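Local structure of putative exported protein (Burkholderia pseudomallei, 4JGB) at residues M16-I21 with A188-A192; E78-V84 with A131-H136; R168-G174 with Q207-Y213. The protein is of unconfirmed function but has a Rossmann-type NAD(P)H-binding fold and may be an oxidoreductase acting on CH-NH groups with NAD or NADP as acceptor. All coordinates share one frame; numbering follows the deposited sequence.

Interaction 1: M16-I21 with A188-A192; sequences MIGSRI and AEDYA. With SO4 (sulfate ion), chain D.
Arg20 and Glu189 form a salt bridge in which the two flat groups stand almost perpendicular, their planes 89° apart. Arg20 NE donates to Glu189 OE2 at 2.8 Å, nearly within the guanidinium plane but from well above the carboxylate plane. The guanidinium also turns back on its own helix: NH1 of Arg20 meets the carbonyl O of Met16 at 2.7 Å, on a lone pair. Two bonds in its plane thus fix the rotation of the group, while Arg20 CD rests on Ala188 CB at 3.4 Å. Met16, bent at its second and third torsions, brings SD to 3.5 Å from Ala188 CB. The segments belong to the first helix of the Rossmann fold, 16-27, and to helix 188-201, with local axes 8.6 Å apart at -52°. A sulfate, probably from the crystallisation liquor, sits at the start of 16-21, where Met16 N donates to its O2 at 2.8 Å and Ile17 N to its O1; Gly74 N, Lys76 N and Gln77 NE2 also bond it. As commonly in Rossmann proteins, this helix end may receive a cofactor phosphate. CG2 of Ile17 packs obliquely on CE2 of Tyr191 at 3.6 Å, and the Tyr191 hydroxyl is hydrogen-bonded to Phe154 O.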
ATOM      1  N   MET A  16       1.606  10.059   6.715  1.00 19.00           N
ATOM      2  CA  MET A  16       1.695  11.008   5.636  1.00 19.08           C
ATOM      3  C   MET A  16       0.992  10.411   4.393  1.00 17.53           C
ATOM      4  O   MET A  16       0.168  11.085   3.720  1.00 17.00           O
ATOM      5  CB  MET A  16       3.201  11.281   5.415  1.00 21.07           C
ATOM      6  CG  MET A  16       3.522  12.419   4.491  1.00 22.54           C
ATOM      7  SD  MET A  16       3.318  11.808   2.811  1.00 22.51           S
ATOM      8  CE  MET A  16       4.919  11.083   2.494  1.00 22.49           C
ATOM      9  N   ILE A  17       1.283   9.142   4.103  1.00 16.38           N
ATOM     10  CA  ILE A  17       0.608   8.442   2.991  1.00 15.00           C
ATOM     11  C   ILE A  17      -0.806   8.011   3.358  1.00 13.87           C
ATOM     12  O   ILE A  17      -1.770   8.187   2.581  1.00 13.03           O
ATOM     13  CB  ILE A  17       1.412   7.214   2.510  1.00 15.01           C
ATOM     14  CG1 ILE A  17       2.796   7.664   2.020  1.00 16.53           C
ATOM     15  CG2 ILE A  17       0.634   6.462   1.422  1.00 14.06           C
ATOM     16  CD1 ILE A  17       3.720   6.515   1.581  1.00 16.94           C
ATOM     17  N   GLY A  18      -0.927   7.435   4.546  1.00 13.64           N
ATOM     18  CA  GLY A  18      -2.182   6.850   4.982  1.00 13.20           C
ATOM     19  C   GLY A  18      -3.301   7.865   5.160  1.00 13.11           C
ATOM     20  O   GLY A  18      -4.436   7.594   4.777  1.00 12.80           O
ATOM     21  N   SER A  19      -3.000   9.013   5.754  1.00 13.95           N
ATOM     22  CA  SER A  19      -4.003  10.081   5.927  1.00 14.07           C
ATOM     23  C   SER A  19      -4.564  10.583   4.580  1.00 13.46           C
ATOM     24  O   SER A  19      -5.740  10.931   4.468  1.00 12.99           O
ATOM     25  CB  SER A  19      -3.401  11.241   6.709  1.00 15.62           C
ATOM     26  OG  SER A  19      -2.364  11.869   5.947  1.00 16.79           O
ATOM     27  N   ARG A  20      -3.717  10.585   3.554  1.00 13.22           N
ATOM     28  CA  ARG A  20      -4.117  11.028   2.199  1.00 12.69           C
ATOM     29  C   ARG A  20      -4.966   9.984   1.495  1.00 11.78           C
ATOM     30  O   ARG A  20      -5.919  10.296   0.768  1.00 11.55           O
ATOM     31  CB  ARG A  20      -2.876  11.404   1.407  1.00 13.51           C
ATOM     32  CG  ARG A  20      -2.447  12.802   1.781  1.00 14.61           C
ATOM     33  CD  ARG A  20      -0.995  13.114   1.525  1.00 15.42           C
ATOM     34  NE  ARG A  20      -0.641  14.457   2.017  1.00 16.71           N
ATOM     35  CZ  ARG A  20      -0.146  14.722   3.225  1.00 17.58           C
ATOM     36  NH1 ARG A  20       0.029  13.753   4.097  1.00 17.19           N
ATOM     37  NH2 ARG A  20       0.149  15.965   3.567  1.00 18.65           N
ATOM     38  N   ILE A  21      -4.660   8.723   1.754  1.00 11.11           N
ATOM     39  CA  ILE A  21      -5.494   7.644   1.274  1.00 10.30           C
ATOM     40  C   ILE A  21      -6.889   7.723   1.920  1.00 10.64           C
ATOM     41  O   ILE A  21      -7.889   7.670   1.210  1.00 10.94           O
ATOM     42  CB  ILE A  21      -4.812   6.260   1.489  1.00  9.71           C
ATOM     43  CG1 ILE A  21      -3.566   6.159   0.595  1.00  9.66           C
ATOM     44  CG2 ILE A  21      -5.817   5.128   1.231  1.00  9.17           C
ATOM     45  CD1 ILE A  21      -2.678   4.932   0.814  1.00  9.53           C
ATOM     46  N   ALA A 188       2.130  12.717  -2.622  1.00 12.83           N
ATOM     47  CA  ALA A 188       1.432  11.790  -1.770  1.00 12.49           C
ATOM     48  C   ALA A 188      -0.084  11.831  -2.099  1.00 12.45           C
ATOM     49  O   ALA A 188      -0.778  10.821  -2.048  1.00 11.77           O
ATOM     50  CB  ALA A 188       1.733  12.115  -0.292  1.00 12.58           C
ATOM     51  N   GLU A 189      -0.561  13.005  -2.486  1.00 13.20           N
ATOM     52  CA  GLU A 189      -1.958  13.218  -2.873  1.00 13.56           C
ATOM     53  C   GLU A 189      -2.229  12.432  -4.150  1.00 12.65           C
ATOM     54  O   GLU A 189      -3.264  11.755  -4.252  1.00 12.16           O
ATOM     55  CB  GLU A 189      -2.263  14.733  -3.123  1.00 15.19           C
ATOM     56  CG  GLU A 189      -2.199  15.686  -1.905  1.00 16.92           C
ATOM     57  CD  GLU A 189      -0.787  15.863  -1.351  1.00 17.67           C
ATOM     58  OE1 GLU A 189       0.175  15.548  -2.096  1.00 16.79           O
ATOM     59  OE2 GLU A 189      -0.654  16.288  -0.157  1.00 18.81           O
ATOM     60  N   ASP A 190      -1.339  12.568  -5.146  1.00 12.23           N
ATOM     61  CA  ASP A 190      -1.497  11.795  -6.380  1.00 11.79           C
ATOM     62  C   ASP A 190      -1.362  10.283  -6.159  1.00 11.25           C
ATOM     63  O   ASP A 190      -2.128   9.510  -6.734  1.00 11.38           O
ATOM     64  CB  ASP A 190      -0.593  12.295  -7.508  1.00 11.55           C
ATOM     65  CG  ASP A 190      -1.159  13.546  -8.177  1.00 12.38           C
ATOM     66  OD1 ASP A 190      -2.404  13.699  -8.194  1.00 12.49           O
ATOM     67  OD2 ASP A 190      -0.370  14.381  -8.667  1.00 12.54           O
ATOM     68  N   TYR A 191      -0.391   9.855  -5.354  1.00 11.15           N
ATOM     69  CA  TYR A 191      -0.283   8.427  -5.016  1.00 10.57           C
ATOM     70  C   TYR A 191      -1.599   7.908  -4.412  1.00 10.44           C
ATOM     71  O   TYR A 191      -2.090   6.815  -4.777  1.00 10.09           O
ATOM     72  CB  TYR A 191       0.896   8.172  -4.069  1.00 10.56           C
ATOM     73  CG  TYR A 191       0.969   6.738  -3.583  1.00 10.79           C
ATOM     74  CD1 TYR A 191       1.720   5.775  -4.278  1.00 10.55           C
ATOM     75  CD2 TYR A 191       0.344   6.356  -2.378  1.00 10.81           C
ATOM     76  CE1 TYR A 191       1.799   4.461  -3.807  1.00 10.54           C
ATOM     77  CE2 TYR A 191       0.400   5.043  -1.915  1.00 10.60           C
ATOM     78  CZ  TYR A 191       1.125   4.109  -2.628  1.00 10.41           C
ATOM     79  OH  TYR A 191       1.201   2.823  -2.144  1.00 10.87           O
ATOM     80  N   ALA A 192      -2.196   8.709  -3.533  1.00 10.26           N
ATOM     81  CA  ALA A 192      -3.488   8.361  -2.945  1.00 10.06           C
ATOM     82  C   ALA A 192      -4.610   8.264  -4.042  1.00 10.01           C
ATOM     83  O   ALA A 192      -5.430   7.342  -4.033  1.00  9.74           O
ATOM     84  CB  ALA A 192      -3.850   9.369  -1.846  1.00 10.44           C
TER
HETATM   85  S   SO4 D 302       4.263   7.572   6.670  1.00 29.00           S
HETATM   86  O1  SO4 D 302       3.412   7.524   5.436  1.00 23.02           O
HETATM   87  O2  SO4 D 302       3.894   8.677   7.604  1.00 24.81           O
HETATM   88  O3  SO4 D 302       4.187   6.274   7.423  1.00 26.47           O
HETATM   89  O4  SO4 D 302       5.687   7.742   6.266  1.00 30.45           O

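Interaction 2: E78-V84 with A131-H136; sequences EEASKVV and AVALAH
Ala135, Ala80 and Glu78 have the most surface buried here; Ala135 faces the turn, while Ala80 and Glu78 face the helix. The methyl of Ala135 enters the turn that leads into helix 83-97: its CB lies 3.3 Å from the carbonyl O of Ala80 and 3.9 Å from CB of Val83. The backbones come closest at Ala80 and Val132, CA atoms 4.6 Å apart, where Ala80 offers only a methyl. Ala80 points its own CB at the first turn of 131-136, 3.9 Å from Ala131 O and 4.1 Å from Val132 CG1. In Glu78, CG sits between the backbone N and the carbonyl carbon (chi1 66°), and the extended chain beyond brings the carboxylate up to the edge of the His136 imidazole, the two planes 46° apart. NE2 of His136 lies 2.8 Å from Glu78 OE1, but the N-H...O angle of 126° makes the bond weak. Val83 CG1 approaches the same ring obliquely, 3.7 Å from His136 ND1. The contact packs the turn before helix 83-97, and that helix's first residues, on the N-terminal half of helix 130-143 in the Rossmann-type domain. Methyl groups lying against methyls and backbone carbonyls make up most of it, and the bent, weak N-H...O bond adds one directional polar link.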
ATOM      1  N   GLU A  78       6.774   2.316   8.919  1.00 36.11           N
ATOM      2  CA  GLU A  78       7.181   0.933   8.707  1.00 36.85           C
ATOM      3  C   GLU A  78       8.507   0.609   9.401  1.00 39.51           C
ATOM      4  O   GLU A  78       9.350   1.496   9.603  1.00 40.06           O
ATOM      5  CB  GLU A  78       7.334   0.689   7.220  1.00 36.53           C
ATOM      6  CG  GLU A  78       8.484   1.480   6.609  1.00 38.47           C
ATOM      7  CD  GLU A  78       8.568   1.299   5.115  1.00 39.07           C
ATOM      8  OE1 GLU A  78       7.821   0.438   4.596  1.00 39.05           O
ATOM      9  OE2 GLU A  78       9.375   2.005   4.464  1.00 39.29           O
ATOM     10  N   GLU A  79       8.691  -0.661   9.759  1.00 39.40           N
ATOM     11  CA  GLU A  79       9.980  -1.129  10.244  1.00 40.38           C
ATOM     12  C   GLU A  79      10.391  -2.333   9.409  1.00 39.82           C
ATOM     13  O   GLU A  79       9.559  -3.213   9.160  1.00 37.56           O
ATOM     14  CB  GLU A  79       9.892  -1.517  11.713  1.00 43.15           C
ATOM     15  CG  GLU A  79       9.610  -0.360  12.653  1.00 44.42           C
ATOM     16  CD  GLU A  79       9.501  -0.807  14.102  1.00 46.42           C
ATOM     17  OE1 GLU A  79      10.450  -1.441  14.615  1.00 50.03           O
ATOM     18  OE2 GLU A  79       8.466  -0.516  14.733  1.00 45.58           O
ATOM     19  N   ALA A  80      11.657  -2.370   8.971  1.00 27.02           N
ATOM     20  CA  ALA A  80      12.142  -3.461   8.118  1.00 25.62           C
ATOM     21  C   ALA A  80      11.751  -4.828   8.697  1.00 24.14           C
ATOM     22  O   ALA A  80      11.238  -5.674   7.976  1.00 22.49           O
ATOM     23  CB  ALA A  80      13.649  -3.384   7.894  1.00 25.14           C
ATOM     24  N   SER A  81      11.950  -5.017  10.001  1.00 24.51           N
ATOM     25  CA  SER A  81      11.702  -6.330  10.613  1.00 24.69           C
ATOM     26  C   SER A  81      10.222  -6.691  10.748  1.00 23.81           C
ATOM     27  O   SER A  81       9.908  -7.798  11.170  1.00 25.11           O
ATOM     28  CB  SER A  81      12.394  -6.438  11.975  1.00 25.80           C
ATOM     29  OG  SER A  81      11.957  -5.395  12.811  1.00 26.15           O
ATOM     30  N   LYS A  82       9.318  -5.775  10.400  1.00 21.98           N
ATOM     31  CA  LYS A  82       7.883  -6.025  10.522  1.00 21.43           C
ATOM     32  C   LYS A  82       7.120  -6.099   9.194  1.00 19.42           C
ATOM     33  O   LYS A  82       5.987  -6.576   9.166  1.00 18.80           O
ATOM     34  CB  LYS A  82       7.238  -4.965  11.413  1.00 22.64           C
ATOM     35  CG  LYS A  82       7.647  -5.090  12.870  1.00 26.24           C
ATOM     36  CD  LYS A  82       6.924  -4.069  13.734  1.00 26.98           C
ATOM     37  CE  LYS A  82       7.284  -4.310  15.183  1.00 28.80           C
ATOM     38  NZ  LYS A  82       8.766  -4.347  15.310  1.00 30.59           N
ATOM     39  N   VAL A  83       7.732  -5.608   8.115  1.00 18.11           N
ATOM     40  CA  VAL A  83       7.059  -5.499   6.806  1.00 16.30           C
ATOM     41  C   VAL A  83       6.442  -6.847   6.339  1.00 16.02           C
ATOM     42  O   VAL A  83       5.252  -6.902   5.982  1.00 15.40           O
ATOM     43  CB  VAL A  83       7.972  -4.804   5.775  1.00 16.11           C
ATOM     44  CG1 VAL A  83       7.535  -5.095   4.346  1.00 15.85           C
ATOM     45  CG2 VAL A  83       8.007  -3.283   6.037  1.00 16.10           C
ATOM     46  N   VAL A  84       7.218  -7.925   6.355  1.00 15.95           N
ATOM     47  CA  VAL A  84       6.661  -9.270   6.020  1.00 16.27           C
ATOM     48  C   VAL A  84       5.498  -9.718   6.944  1.00 16.78           C
ATOM     49  O   VAL A  84       4.453 -10.193   6.456  1.00 16.10           O
ATOM     50  CB  VAL A  84       7.774 -10.358   5.971  1.00 17.09           C
ATOM     51  CG1 VAL A  84       7.178 -11.769   5.837  1.00 17.27           C
ATOM     52  CG2 VAL A  84       8.705 -10.063   4.804  1.00 16.97           C
ATOM     53  N   ALA A 131      17.615  -1.868   3.669  1.00 21.12           N
ATOM     54  CA  ALA A 131      17.028  -2.854   4.582  1.00 21.29           C
ATOM     55  C   ALA A 131      15.509  -2.907   4.383  1.00 20.27           C
ATOM     56  O   ALA A 131      14.943  -3.993   4.224  1.00 20.59           O
ATOM     57  CB  ALA A 131      17.376  -2.510   6.028  1.00 22.25           C
ATOM     58  N   VAL A 132      14.845  -1.754   4.373  1.00 19.36           N
ATOM     59  CA  VAL A 132      13.400  -1.743   4.081  1.00 18.76           C
ATOM     60  C   VAL A 132      13.084  -2.193   2.652  1.00 17.94           C
ATOM     61  O   VAL A 132      12.076  -2.832   2.437  1.00 16.61           O
ATOM     62  CB  VAL A 132      12.664  -0.405   4.381  1.00 19.29           C
ATOM     63  CG1 VAL A 132      12.898   0.057   5.816  1.00 20.73           C
ATOM     64  CG2 VAL A 132      13.015   0.683   3.366  1.00 19.11           C
ATOM     65  N   ALA A 133      13.942  -1.886   1.684  1.00 17.07           N
ATOM     66  CA  ALA A 133      13.641  -2.318   0.316  1.00 17.31           C
ATOM     67  C   ALA A 133      13.640  -3.847   0.214  1.00 17.51           C
ATOM     68  O   ALA A 133      12.774  -4.420  -0.444  1.00 16.47           O
ATOM     69  CB  ALA A 133      14.624  -1.699  -0.688  1.00 17.16           C
ATOM     70  N   LEU A 134      14.616  -4.474   0.890  1.00 18.61           N
ATOM     71  CA  LEU A 134      14.725  -5.928   0.979  1.00 19.31           C
ATOM     72  C   LEU A 134      13.509  -6.543   1.674  1.00 18.55           C
ATOM     73  O   LEU A 134      13.015  -7.557   1.228  1.00 18.37           O
ATOM     74  CB  LEU A 134      15.999  -6.372   1.752  1.00 20.41           C
ATOM     75  CG  LEU A 134      17.352  -5.970   1.172  1.00 21.79           C
ATOM     76  CD1 LEU A 134      18.525  -6.426   2.047  1.00 23.48           C
ATOM     77  CD2 LEU A 134      17.475  -6.482  -0.246  1.00 22.61           C
ATOM     78  N   ALA A 135      13.102  -5.972   2.802  1.00 17.93           N
ATOM     79  CA  ALA A 135      11.870  -6.398   3.493  1.00 18.31           C
ATOM     80  C   ALA A 135      10.642  -6.295   2.558  1.00 17.87           C
ATOM     81  O   ALA A 135       9.818  -7.224   2.514  1.00 18.12           O
ATOM     82  CB  ALA A 135      11.655  -5.565   4.744  1.00 18.02           C
ATOM     83  N   HIS A 136      10.522  -5.201   1.785  1.00 16.64           N
ATOM     84  CA  HIS A 136       9.414  -5.145   0.815  1.00 16.77           C
ATOM     85  C   HIS A 136       9.512  -6.263  -0.215  1.00 17.24           C
ATOM     86  O   HIS A 136       8.489  -6.873  -0.558  1.00 16.89           O
ATOM     87  CB  HIS A 136       9.309  -3.785   0.107  1.00 16.04           C
ATOM     88  CG  HIS A 136       8.808  -2.710   0.998  1.00 16.23           C
ATOM     89  ND1 HIS A 136       7.542  -2.742   1.549  1.00 16.88           N
ATOM     90  CD2 HIS A 136       9.404  -1.603   1.480  1.00 16.61           C
ATOM     91  CE1 HIS A 136       7.374  -1.678   2.313  1.00 16.86           C
ATOM     92  NE2 HIS A 136       8.489  -0.968   2.281  1.00 17.34           N
TER

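Interaction 3: R168-G174 with Q207-Y213; sequences RFRTGAG and QAATAAY
Backbone hydrogen bonds join Arg170 to Ala212 and Gly172 to Thr210 as antiparallel hydrogen-bonded pairs. Arg170 N to Ala212 O is 2.8 Å and Thr210 N to Gly172 O is 3.0 Å. Between them Thr171 and Ala211 make a non-hydrogen-bonded pair, CA atoms 4.3 Å apart, where CA of Ala211 comes to 3.1 Å from Arg170 O in a CA-H...O contact. The ladder ends in an inverse gamma turn centred on Ala173, in which Gly172 O also accepts from Gly174 N. Strand 170-172 thereby forms an outer edge of the main sheet, antiparallel to strand 207-212. Apolar contacts are fewer: Phe169 CD1 meets Ala211 CB obliquely at 4.0 Å, on the side covered by helix 188-201, and Phe169 CB lies 4.1 Å from Tyr213 CD1. Among polar contacts, the Tyr213 ring turns its edge to Arg168 O, while its hydroxyl is held by Asp190. Arg170 makes the ionic contact, its chain bending at chi3 (-79°) to grip the C-terminal carboxylate side-on. Arg170 NE reaches Tyr213 OXT at 2.8 Å, and Arg170 NH2 meets Tyr213 O at 3.0 Å on a lone pair. NH2 also donates to Val178 O. The guanidinium probably offsets the terminal negative charge, holding the chain end just beyond the ladder's last backbone bonds, at Ala212.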
ATOM      1  N   ARG A 168      -3.032  13.553 -12.473  1.00 16.26           N
ATOM      2  CA  ARG A 168      -2.303  13.237 -13.706  1.00 16.38           C
ATOM      3  C   ARG A 168      -0.943  12.588 -13.402  1.00 15.25           C
ATOM      4  O   ARG A 168      -0.040  13.223 -12.865  1.00 14.98           O
ATOM      5  CB  ARG A 168      -2.132  14.487 -14.585  1.00 17.62           C
ATOM      6  CG  ARG A 168      -3.458  15.077 -15.087  1.00 19.31           C
ATOM      7  CD  ARG A 168      -3.290  16.294 -16.002  1.00 20.97           C
ATOM      8  NE  ARG A 168      -2.451  17.343 -15.407  1.00 22.46           N
ATOM      9  CZ  ARG A 168      -2.898  18.377 -14.675  1.00 24.07           C
ATOM     10  NH1 ARG A 168      -4.199  18.535 -14.435  1.00 24.42           N
ATOM     11  NH2 ARG A 168      -2.037  19.278 -14.185  1.00 24.66           N
ATOM     12  N   PHE A 169      -0.821  11.322 -13.755  1.00 14.52           N
ATOM     13  CA  PHE A 169       0.349  10.520 -13.414  1.00 14.12           C
ATOM     14  C   PHE A 169       0.267   9.240 -14.238  1.00 14.28           C
ATOM     15  O   PHE A 169      -0.838   8.848 -14.729  1.00 14.62           O
ATOM     16  CB  PHE A 169       0.378  10.198 -11.889  1.00 13.52           C
ATOM     17  CG  PHE A 169      -0.933   9.641 -11.357  1.00 13.04           C
ATOM     18  CD1 PHE A 169      -1.231   8.307 -11.494  1.00 12.75           C
ATOM     19  CD2 PHE A 169      -1.892  10.493 -10.779  1.00 13.34           C
ATOM     20  CE1 PHE A 169      -2.457   7.801 -11.045  1.00 12.55           C
ATOM     21  CE2 PHE A 169      -3.106   9.998 -10.338  1.00 13.22           C
ATOM     22  CZ  PHE A 169      -3.389   8.648 -10.477  1.00 12.78           C
ATOM     23  N   ARG A 170       1.415   8.578 -14.404  1.00 14.03           N
ATOM     24  CA  ARG A 170       1.456   7.279 -15.064  1.00 14.31           C
ATOM     25  C   ARG A 170       1.389   6.167 -14.017  1.00 14.58           C
ATOM     26  O   ARG A 170       1.809   6.360 -12.866  1.00 14.89           O
ATOM     27  CB  ARG A 170       2.728   7.146 -15.897  1.00 14.03           C
ATOM     28  CG  ARG A 170       2.790   8.177 -17.042  1.00 14.52           C
ATOM     29  CD  ARG A 170       4.087   8.029 -17.820  1.00 14.79           C
ATOM     30  NE  ARG A 170       5.244   8.642 -17.166  1.00 14.29           N
ATOM     31  CZ  ARG A 170       6.499   8.497 -17.580  1.00 14.35           C
ATOM     32  NH1 ARG A 170       6.781   7.725 -18.635  1.00 14.81           N
ATOM     33  NH2 ARG A 170       7.477   9.113 -16.938  1.00 14.08           N
ATOM     34  N   THR A 171       0.922   4.995 -14.455  1.00 15.04           N
ATOM     35  CA  THR A 171       0.824   3.796 -13.645  1.00 14.86           C
ATOM     36  C   THR A 171       1.248   2.595 -14.495  1.00 15.61           C
ATOM     37  O   THR A 171       1.194   2.651 -15.725  1.00 16.03           O
ATOM     38  CB  THR A 171      -0.633   3.527 -13.211  1.00 14.75           C
ATOM     39  OG1 THR A 171      -1.463   3.523 -14.372  1.00 16.01           O
ATOM     40  CG2 THR A 171      -1.120   4.589 -12.247  1.00 13.92           C
ATOM     41  N   GLY A 172       1.653   1.513 -13.820  1.00 15.20           N
ATOM     42  CA  GLY A 172       2.098   0.272 -14.460  1.00 15.47           C
ATOM     43  C   GLY A 172       2.331  -0.826 -13.432  1.00 15.23           C
ATOM     44  O   GLY A 172       2.269  -0.582 -12.219  1.00 15.01           O
ATOM     45  N   ALA A 173       2.609  -2.039 -13.897  1.00 15.06           N
ATOM     46  CA  ALA A 173       2.636  -3.195 -12.995  1.00 14.78           C
ATOM     47  C   ALA A 173       4.009  -3.361 -12.311  1.00 14.81           C
ATOM     48  O   ALA A 173       4.741  -4.306 -12.579  1.00 14.85           O
ATOM     49  CB  ALA A 173       2.227  -4.461 -13.759  1.00 14.95           C
ATOM     50  N   GLY A 174       4.374  -2.398 -11.479  1.00 14.56           N
ATOM     51  CA  GLY A 174       5.592  -2.478 -10.675  1.00 15.26           C
ATOM     52  C   GLY A 174       6.979  -2.345 -11.314  1.00 16.61           C
ATOM     53  O   GLY A 174       8.000  -2.722 -10.681  1.00 17.10           O
ATOM     54  N   GLN A 207      -0.754  -8.422  -8.618  1.00 15.34           N
ATOM     55  CA  GLN A 207       0.402  -7.851  -9.296  1.00 15.06           C
ATOM     56  C   GLN A 207       0.952  -6.747  -8.423  1.00 14.43           C
ATOM     57  O   GLN A 207       0.234  -6.186  -7.572  1.00 13.46           O
ATOM     58  CB  GLN A 207       0.011  -7.278 -10.682  1.00 15.59           C
ATOM     59  CG  GLN A 207      -0.468  -8.322 -11.695  1.00 17.50           C
ATOM     60  CD  GLN A 207      -0.860  -7.737 -13.061  1.00 18.28           C
ATOM     61  OE1 GLN A 207      -1.151  -6.565 -13.180  1.00 17.50           O
ATOM     62  NE2 GLN A 207      -0.872  -8.591 -14.101  1.00 20.37           N
ATOM     63  N   ALA A 208       2.233  -6.453  -8.619  1.00 13.81           N
ATOM     64  CA  ALA A 208       2.807  -5.186  -8.157  1.00 13.03           C
ATOM     65  C   ALA A 208       2.210  -4.096  -9.025  1.00 12.70           C
ATOM     66  O   ALA A 208       1.767  -4.357 -10.171  1.00 13.02           O
ATOM     67  CB  ALA A 208       4.334  -5.208  -8.297  1.00 13.16           C
ATOM     68  N   ALA A 209       2.196  -2.880  -8.481  1.00 11.82           N
ATOM     69  CA  ALA A 209       1.631  -1.712  -9.133  1.00 11.15           C
ATOM     70  C   ALA A 209       2.418  -0.533  -8.629  1.00 10.65           C
ATOM     71  O   ALA A 209       2.872  -0.553  -7.484  1.00 11.04           O
ATOM     72  CB  ALA A 209       0.172  -1.544  -8.698  1.00 10.49           C
ATOM     73  N   THR A 210       2.502   0.517  -9.423  1.00 10.09           N
ATOM     74  CA  THR A 210       3.200   1.742  -9.019  1.00  9.89           C
ATOM     75  C   THR A 210       2.674   2.927  -9.837  1.00 10.10           C
ATOM     76  O   THR A 210       2.062   2.725 -10.901  1.00 10.58           O
ATOM     77  CB  THR A 210       4.712   1.617  -9.270  1.00 10.05           C
ATOM     78  OG1 THR A 210       5.411   2.575  -8.485  1.00 10.19           O
ATOM     79  CG2 THR A 210       5.055   1.804 -10.785  1.00 10.45           C
ATOM     80  N   ALA A 211       2.924   4.138  -9.346  1.00  9.67           N
ATOM     81  CA  ALA A 211       2.512   5.384 -10.009  1.00 10.15           C
ATOM     82  C   ALA A 211       3.671   6.384  -9.942  1.00 10.22           C
ATOM     83  O   ALA A 211       4.479   6.366  -8.999  1.00 10.29           O
ATOM     84  CB  ALA A 211       1.270   5.967  -9.352  1.00  9.90           C
ATOM     85  N   ALA A 212       3.796   7.231 -10.951  1.00 10.14           N
ATOM     86  CA  ALA A 212       4.840   8.267 -10.939  1.00 10.10           C
ATOM     87  C   ALA A 212       4.541   9.185 -12.074  1.00 10.63           C
ATOM     88  O   ALA A 212       3.832   8.761 -12.967  1.00 10.45           O
ATOM     89  CB  ALA A 212       6.229   7.642 -11.123  1.00  9.97           C
ATOM     90  N   TYR A 213       5.055  10.427 -12.055  1.00 11.25           N
ATOM     91  CA  TYR A 213       4.825  11.324 -13.204  1.00 12.02           C
ATOM     92  C   TYR A 213       5.566  10.798 -14.433  1.00 12.40           C
ATOM     93  O   TYR A 213       6.692  10.287 -14.304  1.00 12.42           O
ATOM     94  CB  TYR A 213       5.184  12.786 -12.893  1.00 12.44           C
ATOM     95  CG  TYR A 213       4.402  13.242 -11.704  1.00 12.40           C
ATOM     96  CD1 TYR A 213       3.001  13.328 -11.765  1.00 12.43           C
ATOM     97  CD2 TYR A 213       5.033  13.523 -10.502  1.00 12.24           C
ATOM     98  CE1 TYR A 213       2.260  13.689 -10.664  1.00 12.27           C
ATOM     99  CE2 TYR A 213       4.307  13.901  -9.394  1.00 12.30           C
ATOM    100  CZ  TYR A 213       2.938  13.975  -9.470  1.00 12.26           C
ATOM    101  OH  TYR A 213       2.255  14.335  -8.365  1.00 12.22           O
ATOM    102  OXT TYR A 213       5.058  10.876 -15.556  1.00 12.87           O
TER

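Overall arrangement
From the N terminus, helix 16-27 opens interaction 1, which closes only when the chain reaches helix 188-201. Interaction 2 lies entirely within that long excursion, joining the turn before helix 83-97 to helix 130-143. It closes before interaction 3 opens at 168-174. Interactions 1 and 3 cross: 168-174 precedes 188-192, and 207-213 follows it. Those two touch directly, through Asp190 OD2 and Tyr213 OH at 2.6 Å, a probable hydrogen bond, with centres about 14 Å apart. Interaction 2 stands apart, its centre about 20 Å from that of interaction 1. Together they tie the first helix to the last, the approach to helix 83-97 to helix 130-143, and the C-terminal strand to an outermost one.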